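Local structure of putative glycosylhydrolase (Parabacteroides distasonis, 3S5Q) at residues G115-H120 / V157-A162; V79-D84 / Q145-E150; S91-Q96 / A185-K190; I193-K198 / R207-K212. The protein is a putative glycosyl hydrolase of concanavalin A-like fold, probably related in activity to the 3-keto-disaccharide hydrolases. One frame throughout, in Å; residues are numbered along the deposited sequence. Where two conformers were deposited one is given.

Contact 1. Residues G115-H120 / V157-A162. With EDO (1,2-ethanediol), chain E.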
# COMPACT_ATOMS: atom_id res chain seq x y z
N GLY A 115 -1.39 5.21 4.81
CA GLY A 115 -2.46 4.28 5.16
C GLY A 115 -3.81 4.64 4.57
O GLY A 115 -4.77 3.83 4.63
N SER A 116 -3.91 5.83 3.98
CA SER A 116 -5.18 6.26 3.40
C SER A 116 -5.47 5.44 2.15
O SER A 116 -4.55 4.95 1.47
CB SER A 116 -5.15 7.75 3.04
OG SER A 116 -4.17 8.02 2.06
N ILE A 117 -6.76 5.27 1.85
CA ILE A 117 -7.20 4.92 0.51
C ILE A 117 -7.09 6.30 -0.12
O ILE A 117 -7.92 7.19 0.11
CB ILE A 117 -8.62 4.38 0.52
CG1 ILE A 117 -8.65 3.03 1.26
CG2 ILE A 117 -9.19 4.24 -0.93
CD1 ILE A 117 -10.03 2.57 1.65
N TYR A 118 -5.99 6.51 -0.81
CA TYR A 118 -5.51 7.84 -1.21
C TYR A 118 -6.63 8.67 -1.87
O TYR A 118 -7.25 8.22 -2.82
CB TYR A 118 -4.30 7.69 -2.16
CG TYR A 118 -3.77 9.00 -2.64
CD1 TYR A 118 -3.00 9.79 -1.80
CD2 TYR A 118 -4.04 9.47 -3.93
CE1 TYR A 118 -2.53 10.99 -2.19
CE2 TYR A 118 -3.54 10.73 -4.35
CZ TYR A 118 -2.78 11.47 -3.47
OH TYR A 118 -2.26 12.71 -3.84
N GLY A 119 -6.87 9.88 -1.35
CA GLY A 119 -7.82 10.84 -1.94
C GLY A 119 -9.29 10.55 -1.64
O GLY A 119 -10.16 11.36 -2.01
N HIS A 120 -9.55 9.44 -0.93
CA HIS A 120 -10.90 8.97 -0.63
C HIS A 120 -11.23 8.78 0.86
O HIS A 120 -12.35 9.12 1.29
CB HIS A 120 -11.20 7.64 -1.41
CG HIS A 120 -11.12 7.80 -2.91
ND1 HIS A 120 -9.92 8.00 -3.58
CD2 HIS A 120 -12.10 7.84 -3.86
CE1 HIS A 120 -10.17 8.15 -4.87
NE2 HIS A 120 -11.48 8.04 -5.08
N VAL A 157 -8.28 1.96 8.82
CA VAL A 157 -9.24 2.25 7.75
C VAL A 157 -10.14 1.06 7.55
O VAL A 157 -9.69 -0.08 7.52
CB VAL A 157 -8.54 2.65 6.38
CG1 VAL A 157 -9.59 3.03 5.25
CG2 VAL A 157 -7.56 3.75 6.57
N SER A 158 -11.43 1.35 7.45
CA SER A 158 -12.43 0.37 7.05
C SER A 158 -13.32 1.15 6.10
O SER A 158 -13.83 2.22 6.45
CB SER A 158 -13.23 -0.16 8.23
OG SER A 158 -14.01 -1.30 7.84
N ALA A 159 -13.46 0.66 4.88
CA ALA A 159 -14.22 1.36 3.87
C ALA A 159 -15.00 0.37 3.00
O ALA A 159 -14.50 -0.70 2.63
CB ALA A 159 -13.25 2.29 3.05
N ASN A 160 -16.26 0.71 2.73
CA ASN A 160 -17.08 -0.03 1.77
C ASN A 160 -17.20 0.82 0.49
O ASN A 160 -17.83 1.89 0.51
CB ASN A 160 -18.44 -0.30 2.39
CG ASN A 160 -19.42 -0.92 1.43
OD1 ASN A 160 -19.07 -1.40 0.33
ND2 ASN A 160 -20.69 -0.93 1.84
N LEU A 161 -16.55 0.34 -0.58
CA LEU A 161 -16.38 1.12 -1.81
C LEU A 161 -17.72 1.44 -2.44
O LEU A 161 -17.83 2.40 -3.18
CB LEU A 161 -15.46 0.41 -2.83
CG LEU A 161 -13.97 0.21 -2.46
CD1 LEU A 161 -13.31 -0.52 -3.63
CD2 LEU A 161 -13.22 1.50 -2.11
N ALA A 162 -18.75 0.68 -2.09
CA ALA A 162 -20.10 0.95 -2.55
C ALA A 162 -20.63 2.33 -2.17
O ALA A 162 -21.50 2.84 -2.83
CB ALA A 162 -21.08 -0.14 -2.07
C1 EDO E . -11.85 2.17 11.04
O1 EDO E . -12.45 1.25 11.98
C2 EDO E . -12.71 3.41 10.71
O2 EDO E . -12.40 3.92 9.40

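Contact 2. Residues V79-D84 / Q145-E150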
# COMPACT_ATOMS: atom_id res chain seq x y z
N VAL A 79 -0.76 -0.48 -4.64
CA VAL A 79 -1.83 -0.34 -5.58
C VAL A 79 -2.57 -1.68 -5.72
O VAL A 79 -1.97 -2.73 -5.96
CB VAL A 79 -1.24 0.12 -6.95
CG1 VAL A 79 -2.35 0.23 -8.04
CG2 VAL A 79 -0.44 1.47 -6.80
N ILE A 80 -3.89 -1.66 -5.55
CA ILE A 80 -4.68 -2.87 -5.70
C ILE A 80 -5.76 -2.64 -6.76
O ILE A 80 -6.00 -1.50 -7.18
CB ILE A 80 -5.28 -3.34 -4.37
CG1 ILE A 80 -6.30 -2.31 -3.82
CG2 ILE A 80 -4.13 -3.66 -3.37
CD1 ILE A 80 -7.16 -2.74 -2.62
N TYR A 81 -6.34 -3.74 -7.21
CA TYR A 81 -7.43 -3.72 -8.16
C TYR A 81 -7.05 -2.97 -9.45
O TYR A 81 -7.87 -2.25 -10.03
CB TYR A 81 -8.64 -3.11 -7.50
CG TYR A 81 -9.19 -3.81 -6.27
CD1 TYR A 81 -8.80 -5.11 -5.91
CD2 TYR A 81 -10.24 -3.23 -5.55
CE1 TYR A 81 -9.38 -5.77 -4.81
CE2 TYR A 81 -10.82 -3.87 -4.47
CZ TYR A 81 -10.40 -5.14 -4.11
OH TYR A 81 -11.00 -5.75 -3.04
N CYS A 82 -5.80 -3.12 -9.90
CA CYS A 82 -5.35 -2.41 -11.11
C CYS A 82 -5.76 -3.16 -12.36
O CYS A 82 -5.35 -4.29 -12.60
CB CYS A 82 -3.84 -2.23 -11.13
SG CYS A 82 -3.29 -1.26 -12.55
N THR A 83 -6.57 -2.53 -13.19
CA THR A 83 -7.04 -3.18 -14.41
C THR A 83 -6.22 -2.79 -15.65
O THR A 83 -6.43 -3.33 -16.74
CB THR A 83 -8.52 -2.82 -14.62
OG1 THR A 83 -8.62 -1.40 -14.66
CG2 THR A 83 -9.34 -3.37 -13.47
N ASP A 84 -5.33 -1.79 -15.49
CA ASP A 84 -4.49 -1.31 -16.61
C ASP A 84 -3.22 -0.77 -16.02
O ASP A 84 -3.21 0.31 -15.43
CB ASP A 84 -5.21 -0.23 -17.40
CG ASP A 84 -4.46 0.20 -18.67
OD1 ASP A 84 -3.19 0.21 -18.70
OD2 ASP A 84 -5.16 0.56 -19.63
N GLN A 145 -15.76 -5.21 -2.34
CA GLN A 145 -15.85 -3.77 -2.06
C GLN A 145 -15.47 -3.36 -0.62
O GLN A 145 -15.32 -2.15 -0.34
CB GLN A 145 -17.23 -3.27 -2.41
CG GLN A 145 -17.56 -3.36 -3.88
CD GLN A 145 -18.90 -2.69 -4.21
OE1 GLN A 145 -19.96 -3.12 -3.74
NE2 GLN A 145 -18.85 -1.64 -5.04
N GLN A 146 -15.20 -4.33 0.24
CA GLN A 146 -14.82 -4.05 1.63
C GLN A 146 -13.30 -4.03 1.78
O GLN A 146 -12.63 -5.04 1.56
CB GLN A 146 -15.51 -5.09 2.56
CG GLN A 146 -15.29 -4.81 4.07
CD GLN A 146 -15.75 -3.40 4.49
OE1 GLN A 146 -16.85 -2.97 4.16
NE2 GLN A 146 -14.90 -2.70 5.23
N ILE A 147 -12.76 -2.85 2.09
CA ILE A 147 -11.32 -2.63 2.20
C ILE A 147 -11.00 -2.32 3.66
O ILE A 147 -11.61 -1.45 4.23
CB ILE A 147 -10.83 -1.46 1.33
CG1 ILE A 147 -11.32 -1.62 -0.13
CG2 ILE A 147 -9.28 -1.30 1.46
CD1 ILE A 147 -11.05 -3.02 -0.74
N ASP A 148 -10.06 -3.06 4.23
CA ASP A 148 -9.59 -2.83 5.60
C ASP A 148 -8.09 -2.76 5.64
O ASP A 148 -7.42 -3.58 5.05
CB ASP A 148 -10.13 -3.91 6.53
CG ASP A 148 -11.63 -3.73 6.79
OD1 ASP A 148 -11.99 -2.91 7.67
OD2 ASP A 148 -12.43 -4.37 6.07
N ILE A 149 -7.59 -1.72 6.31
CA ILE A 149 -6.16 -1.48 6.41
C ILE A 149 -5.73 -1.47 7.88
O ILE A 149 -6.28 -0.73 8.70
CB ILE A 149 -5.76 -0.15 5.72
CG1 ILE A 149 -6.18 -0.20 4.24
CG2 ILE A 149 -4.26 0.10 5.89
CD1 ILE A 149 -6.29 1.14 3.61
N GLU A 150 -4.72 -2.28 8.17
CA GLU A 150 -4.10 -2.38 9.47
C GLU A 150 -2.70 -1.84 9.32
O GLU A 150 -2.02 -2.16 8.34
CB GLU A 150 -4.03 -3.86 9.89
CG GLU A 150 -3.62 -4.06 11.33
CD GLU A 150 -4.82 -4.06 12.23
OE1 GLU A 150 -5.95 -3.93 11.67
OE2 GLU A 150 -4.64 -4.19 13.47

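Contact 3. Residues S91-Q96 / A185-K190. With EDO (1,2-ethanediol), chain J.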
# COMPACT_ATOMS: atom_id res chain seq x y z
N SER A 91 -7.17 3.66 -12.93
CA SER A 91 -7.58 2.29 -13.15
C SER A 91 -7.20 1.42 -11.97
O SER A 91 -6.97 0.23 -12.15
CB SER A 91 -6.90 1.73 -14.40
OG SER A 91 -6.94 2.63 -15.49
N SER A 92 -7.10 2.02 -10.78
CA SER A 92 -6.72 1.26 -9.61
C SER A 92 -7.10 2.01 -8.34
O SER A 92 -7.56 3.17 -8.39
CB SER A 92 -5.22 0.98 -9.65
OG SER A 92 -4.53 2.20 -9.54
N ILE A 93 -6.90 1.32 -7.22
CA ILE A 93 -7.05 1.91 -5.91
C ILE A 93 -5.67 1.88 -5.18
O ILE A 93 -5.04 0.82 -5.03
CB ILE A 93 -8.13 1.22 -5.08
CG1 ILE A 93 -9.46 1.25 -5.87
CG2 ILE A 93 -8.21 1.94 -3.71
CD1 ILE A 93 -10.62 0.55 -5.19
N GLU A 94 -5.21 3.05 -4.79
CA GLU A 94 -3.94 3.15 -4.08
C GLU A 94 -4.10 3.40 -2.58
O GLU A 94 -4.89 4.25 -2.16
CB GLU A 94 -3.04 4.20 -4.67
CG GLU A 94 -1.61 4.05 -4.13
CD GLU A 94 -0.57 4.95 -4.76
OE1 GLU A 94 -0.95 6.03 -5.25
OE2 GLU A 94 0.63 4.56 -4.73
N ILE A 95 -3.33 2.62 -1.81
CA ILE A 95 -3.14 2.79 -0.38
C ILE A 95 -1.83 3.55 -0.25
O ILE A 95 -0.80 3.08 -0.69
CB ILE A 95 -3.03 1.46 0.32
CG1 ILE A 95 -4.23 0.57 -0.02
CG2 ILE A 95 -2.90 1.62 1.83
CD1 ILE A 95 -5.56 1.26 -0.00
N GLN A 96 -1.89 4.74 0.32
CA GLN A 96 -0.71 5.61 0.46
C GLN A 96 0.36 5.05 1.43
O GLN A 96 0.05 4.48 2.48
CB GLN A 96 -1.17 6.98 0.98
CG GLN A 96 -0.07 8.09 1.17
CD GLN A 96 0.48 8.62 -0.13
OE1 GLN A 96 0.69 7.86 -1.06
NE2 GLN A 96 0.75 9.95 -0.20
N ALA A 185 -17.31 3.22 -6.24
CA ALA A 185 -18.42 2.21 -6.25
C ALA A 185 -18.49 1.41 -7.54
O ALA A 185 -19.03 0.30 -7.56
CB ALA A 185 -19.80 2.87 -5.96
N ASN A 186 -17.94 1.98 -8.62
CA ASN A 186 -17.95 1.34 -9.95
C ASN A 186 -16.64 0.62 -10.38
O ASN A 186 -16.53 0.10 -11.51
CB ASN A 186 -18.33 2.40 -10.99
CG ASN A 186 -19.77 2.93 -10.80
OD1 ASN A 186 -20.58 2.36 -10.06
ND2 ASN A 186 -20.10 4.01 -11.51
N MSE A 187 -15.64 0.64 -9.49
CA MSE A 187 -14.34 0.03 -9.71
C MSE A 187 -14.43 -1.50 -9.55
O MSE A 187 -14.97 -1.97 -8.54
CB MSE A 187 -13.35 0.59 -8.69
CG MSE A 187 -13.02 2.10 -8.87
SE MSE A 187 -12.10 2.48 -10.51
CE MSE A 187 -10.33 2.05 -10.07
N PRO A 188 -13.94 -2.27 -10.55
CA PRO A 188 -13.69 -3.70 -10.41
C PRO A 188 -12.91 -4.03 -9.15
O PRO A 188 -12.01 -3.27 -8.80
CB PRO A 188 -12.81 -4.03 -11.60
CG PRO A 188 -13.24 -3.08 -12.64
CD PRO A 188 -13.41 -1.79 -11.84
N THR A 189 -13.24 -5.14 -8.49
CA THR A 189 -12.59 -5.55 -7.25
C THR A 189 -11.63 -6.73 -7.50
O THR A 189 -11.45 -7.59 -6.64
CB THR A 189 -13.62 -5.83 -6.15
OG1 THR A 189 -14.51 -6.88 -6.58
CG2 THR A 189 -14.44 -4.54 -5.86
N LYS A 190 -11.03 -6.73 -8.70
CA LYS A 190 -10.05 -7.73 -9.12
C LYS A 190 -9.00 -7.01 -10.01
O LYS A 190 -9.35 -6.20 -10.89
CB LYS A 190 -10.73 -8.86 -9.90
CG LYS A 190 -9.78 -10.02 -10.30
CD LYS A 190 -10.43 -11.11 -11.18
CE LYS A 190 -9.64 -12.41 -11.11
NZ LYS A 190 -10.38 -13.55 -11.78
C1 EDO J . -18.40 -7.61 -6.04
O1 EDO J . -18.59 -7.56 -4.64
C2 EDO J . -17.58 -6.38 -6.38
O2 EDO J . -17.03 -6.49 -7.69

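Contact 4. Residues I193-K198 / R207-K212. With EDO (1,2-ethanediol), chain I.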
# COMPACT_ATOMS: atom_id res chain seq x y z
N ILE A 193 -1.67 -6.32 -8.57
CA ILE A 193 -1.19 -5.65 -7.38
C ILE A 193 0.16 -5.02 -7.74
O ILE A 193 0.95 -5.64 -8.43
CB ILE A 193 -1.01 -6.62 -6.18
CG1 ILE A 193 -2.37 -7.13 -5.67
CG2 ILE A 193 -0.19 -5.94 -5.07
CD1 ILE A 193 -2.26 -8.24 -4.62
N GLY A 194 0.40 -3.80 -7.27
CA GLY A 194 1.66 -3.10 -7.50
C GLY A 194 2.15 -2.36 -6.29
O GLY A 194 1.38 -2.01 -5.39
N LEU A 195 3.47 -2.15 -6.27
CA LEU A 195 4.11 -1.19 -5.40
C LEU A 195 4.57 0.02 -6.22
O LEU A 195 5.30 -0.11 -7.21
CB LEU A 195 5.30 -1.83 -4.72
CG LEU A 195 5.05 -3.16 -4.06
CD1 LEU A 195 6.37 -3.65 -3.52
CD2 LEU A 195 3.91 -3.05 -2.97
N GLN A 196 4.13 1.21 -5.81
CA GLN A 196 4.58 2.43 -6.43
C GLN A 196 6.09 2.52 -6.16
O GLN A 196 6.56 2.02 -5.16
CB GLN A 196 3.84 3.65 -5.89
CG GLN A 196 4.06 4.93 -6.74
CD GLN A 196 3.35 6.21 -6.22
OE1 GLN A 196 2.60 6.19 -5.22
NE2 GLN A 196 3.59 7.32 -6.92
N GLY A 197 6.83 3.12 -7.06
CA GLY A 197 8.25 3.39 -6.80
C GLY A 197 8.43 4.63 -5.93
O GLY A 197 7.55 5.07 -5.19
N LYS A 198 9.62 5.19 -6.05
CA LYS A 198 10.09 6.36 -5.34
C LYS A 198 9.45 7.64 -5.96
O LYS A 198 9.99 8.20 -6.93
CB LYS A 198 11.61 6.32 -5.52
CG LYS A 198 12.51 7.20 -4.70
CD LYS A 198 13.91 7.17 -5.36
CE LYS A 198 14.94 8.10 -4.69
NZ LYS A 198 16.34 7.81 -5.13
N ARG A 207 9.83 -5.35 2.52
CA ARG A 207 10.20 -6.73 2.76
C ARG A 207 9.03 -7.57 3.24
O ARG A 207 7.95 -7.05 3.64
CB ARG A 207 11.37 -6.85 3.75
CG ARG A 207 10.96 -6.68 5.22
CD ARG A 207 12.19 -6.59 6.15
NE ARG A 207 11.74 -6.53 7.54
CZ ARG A 207 12.50 -6.69 8.61
NH1 ARG A 207 13.81 -6.94 8.51
NH2 ARG A 207 11.95 -6.58 9.80
N ASN A 208 9.25 -8.89 3.20
CA ASN A 208 8.26 -9.86 3.66
C ASN A 208 6.83 -9.61 3.14
O ASN A 208 5.86 -9.63 3.91
CB ASN A 208 8.24 -9.98 5.19
CG ASN A 208 7.71 -11.35 5.64
OD1 ASN A 208 7.72 -12.30 4.85
ND2 ASN A 208 7.29 -11.47 6.89
N ILE A 209 6.73 -9.37 1.84
CA ILE A 209 5.44 -9.12 1.19
C ILE A 209 4.79 -10.47 0.88
O ILE A 209 5.30 -11.23 0.07
CB ILE A 209 5.55 -8.34 -0.16
CG1 ILE A 209 6.35 -7.03 -0.01
CG2 ILE A 209 4.13 -8.04 -0.72
CD1 ILE A 209 6.90 -6.46 -1.33
N GLN A 210 3.65 -10.72 1.51
CA GLN A 210 3.04 -12.03 1.48
C GLN A 210 1.53 -11.89 1.20
O GLN A 210 0.93 -10.87 1.50
CB GLN A 210 3.23 -12.70 2.85
CG GLN A 210 4.70 -12.90 3.25
CD GLN A 210 4.95 -14.30 3.65
OE1 GLN A 210 4.33 -15.19 3.10
NE2 GLN A 210 5.86 -14.52 4.59
N LEU A 211 0.92 -12.92 0.63
CA LEU A 211 -0.48 -12.81 0.27
C LEU A 211 -1.21 -14.09 0.61
O LEU A 211 -0.71 -15.21 0.32
CB LEU A 211 -0.64 -12.47 -1.23
CG LEU A 211 -2.09 -12.28 -1.76
CD1 LEU A 211 -2.14 -11.29 -2.91
CD2 LEU A 211 -2.71 -13.71 -2.20
N LYS A 212 -2.38 -13.90 1.23
CA LYS A 212 -3.28 -14.96 1.60
C LYS A 212 -4.49 -14.86 0.68
O LYS A 212 -5.15 -13.84 0.63
CB LYS A 212 -3.67 -14.84 3.08
CG LYS A 212 -4.90 -15.68 3.56
CD LYS A 212 -4.76 -17.20 3.34
CE LYS A 212 -6.00 -17.98 3.74
NZ LYS A 212 -5.97 -19.43 3.39
C1 EDO I . 8.95 -10.76 -0.35
O1 EDO I . 9.11 -9.35 -0.12
C2 EDO I . 8.61 -10.98 -1.82
O2 EDO I . 7.19 -11.21 -1.99

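Contact 1. Residues G115-H120 / V157-A162
Gly115 and Ile117 lie in an irregular loop that crosses Val157 and Ala159 near the end of strand 154-160, with no backbone hydrogen bond between the two segments. The fold is a concanavalin A-like β-sandwich, and this loop runs along strand 93-98, at one margin of the smaller sheet. Gly115 N bonds to Gln96 O, and Tyr118 N bonds to Glu94 O. The loop then reverses through a type II β-turn with Tyr118 and Gly119 at its corners, closed by His120 N to Ile117 O at 3.0 Å.

Ile117 is the main apolar link. Its CG1 is anti to the carbonyl carbon (chi1 -66°), and the extended branch carries CD1 to the strand. There CD1 touches Ala159 CB at 3.5 Å and Val157 CG1 at 3.7 Å. The same side chain also packs on Ile147 and Ile149 of the adjacent strand 146-151 and on Ile93 and Ile95. It bridges the interior of the sandwich. Val157 uses its other methyl, CG2, against Gly115 O at 3.4 Å. That oxygen is buried and has no hydrogen-bond partner in the model. At the strand's end, Asn160 forms an Asx turn: Ala162 N reaches Asn160 OD1 at 3.2 Å, from above the carbonyl plane.

Contact 2. Residues V79-D84 / Q145-E150
Tyr81 and Ile147 meet from opposite directions across the interior of the β-sandwich. Tyr81 sits at a corner of the chain near the end of strand 75-82, in one sheet. Ile147 lies on strand 146-151 of the other. No hydrogen bond joins the two segments.

The tight part is small. Ile147 CD1 sits obliquely by the phenol end of Tyr81, 3.6 Å from OH and 3.8 Å from CE2. At the corner the backbone of Tyr81 is left-handed (phi 57°, psi 37°), and its CB points toward strand 146-151. Ile80 CD1 lies over the centre of one ring face, 4.1 Å above its plane, so this face is covered from within the same segment. The phenol is also held by a hydrogen bond from OH to Gly144 O, at the turn leading into strand 146-151. A buried hydroxyl is satisfied in this way. The direct contact between Ile80 CD1 and Ile147 CD1 is looser, at 4.3 Å.

The other face of strand 146-151 is polar and partly exposed. Gln146 and Asp148 flank Ile147 in sequence and point the other way. Asp148 OD1 takes bonds from His155 NE2 and Ser158 OG, which ties this strand to its hairpin partner. Its second oxygen, OD2, receives Gln146 NE2 on the syn side at 3.1 Å, with an N-H...O angle of 165°.

Contact 3. Residues S91-Q96 / A185-K190
The peptide group joining Ser91 to Ser92 has the selenomethionine Met187 over one face, its methyl CE standing almost directly above Ser92 N at 3.3 Å. At the edge of this peptide, Ser91 O accepts a backbone bond from Thr83 N. This bond ties the peptide to the chain just beyond strand 75-82. The site lies where strand 93-98, at the margin of the smaller sheet of the β-sandwich, begins. The loop that brings Met187 leads on to strand 192-195.

Met187 makes the contact with its tip. CG is anti to the carbonyl carbon (chi1 -66°), and further bends at chi2 and chi3 curl the chain over the backbone. CE also comes within 3.7 Å of Ser91 C and 3.4 Å of Ser92 O. Ile93 is a looser apolar neighbour, with CG1 at 4.4 Å from CE. No hydrogen bond links the segments.

The serine side chains point away from the loop and have other partners. Ser91 OG bonds to Asn87 O, and Ser92 OG bonds to Trp88 O. Ile93 continues inward to Tyr81, Ile117 and Leu161, so the Met187 methyl borders a larger apolar cluster. Thr189 also packs on Tyr81. Its hydroxyl holds a molecule of ethanediol, likely an additive of the crystallisation, with the ligand O2 donating to Thr189 OG1 at 2.8 Å.

Contact 4. Residues I193-K198 / R207-K212
Ile193 meets Leu211 and Leu195 meets Ile209, two apolar pairs with no hydrogen bond between the segments. Leu195 and Ile209 reach toward each other tip to tip, CD1 to CD1 at 3.6 Å. In the other pair the side chains cross obliquely. Here Ile193 CD1 and Leu211 CD1 are 3.5 Å apart, closer than usual for two methyls. Leu211 CG is anti to the backbone N (chi1 -178°), and from there its CD1 branch extends to the methyl of Ile193. Phe62 packs on both members of this pair, and Leu45 on both members of the other.

The two strands face each other across the β-sandwich. Strand 192-195 belongs to one sheet and strand 204-213 to the other. Their touching parts, 193-195 and 209-211, run in nearly opposite directions, 168° apart. The CA atoms of Leu195 and Ile209 are 10.4 Å apart, a gap filled by the side chains.

Polar interactions lie on the far side of strand 204-213 and along its backbone. Gln210 NE2 bonds to Asn208 OD1 at 2.9 Å, approaching somewhat tilted from the carbonyl plane. Arg207 forms a salt bridge with Glu67 and a cation-pi contact with Trp135.

An ethanediol molecule uses both backbone groups of Ile209. Ile209 N donates to its O1 at 3.1 Å, almost straight at 171°. Its O2 donates to Ile209 O at 2.8 Å.

In the fold
All four contacts help fill or border the interior of one β-sandwich. Contacts 2 and 4 each join the two sheets directly. Contact 1 adds a loop over strand 154-160, and contact 3 adds a loop against the start of strand 93-98. Contacts 1, 2 and 3 cluster: the centres of 2 and 3 are about 5 Å apart, those of 1 and 2 about 9 Å. The centre of contact 4 is about 18 Å from that of contact 1 but about 12 Å from contact 2, which it touches through adjacent strands 75-82 and 192-195. Along the chain, contact 1 is nested within contact 3, contact 2 interleaves with both, and contact 4 follows last. Distant parts of the sequence thus share one core.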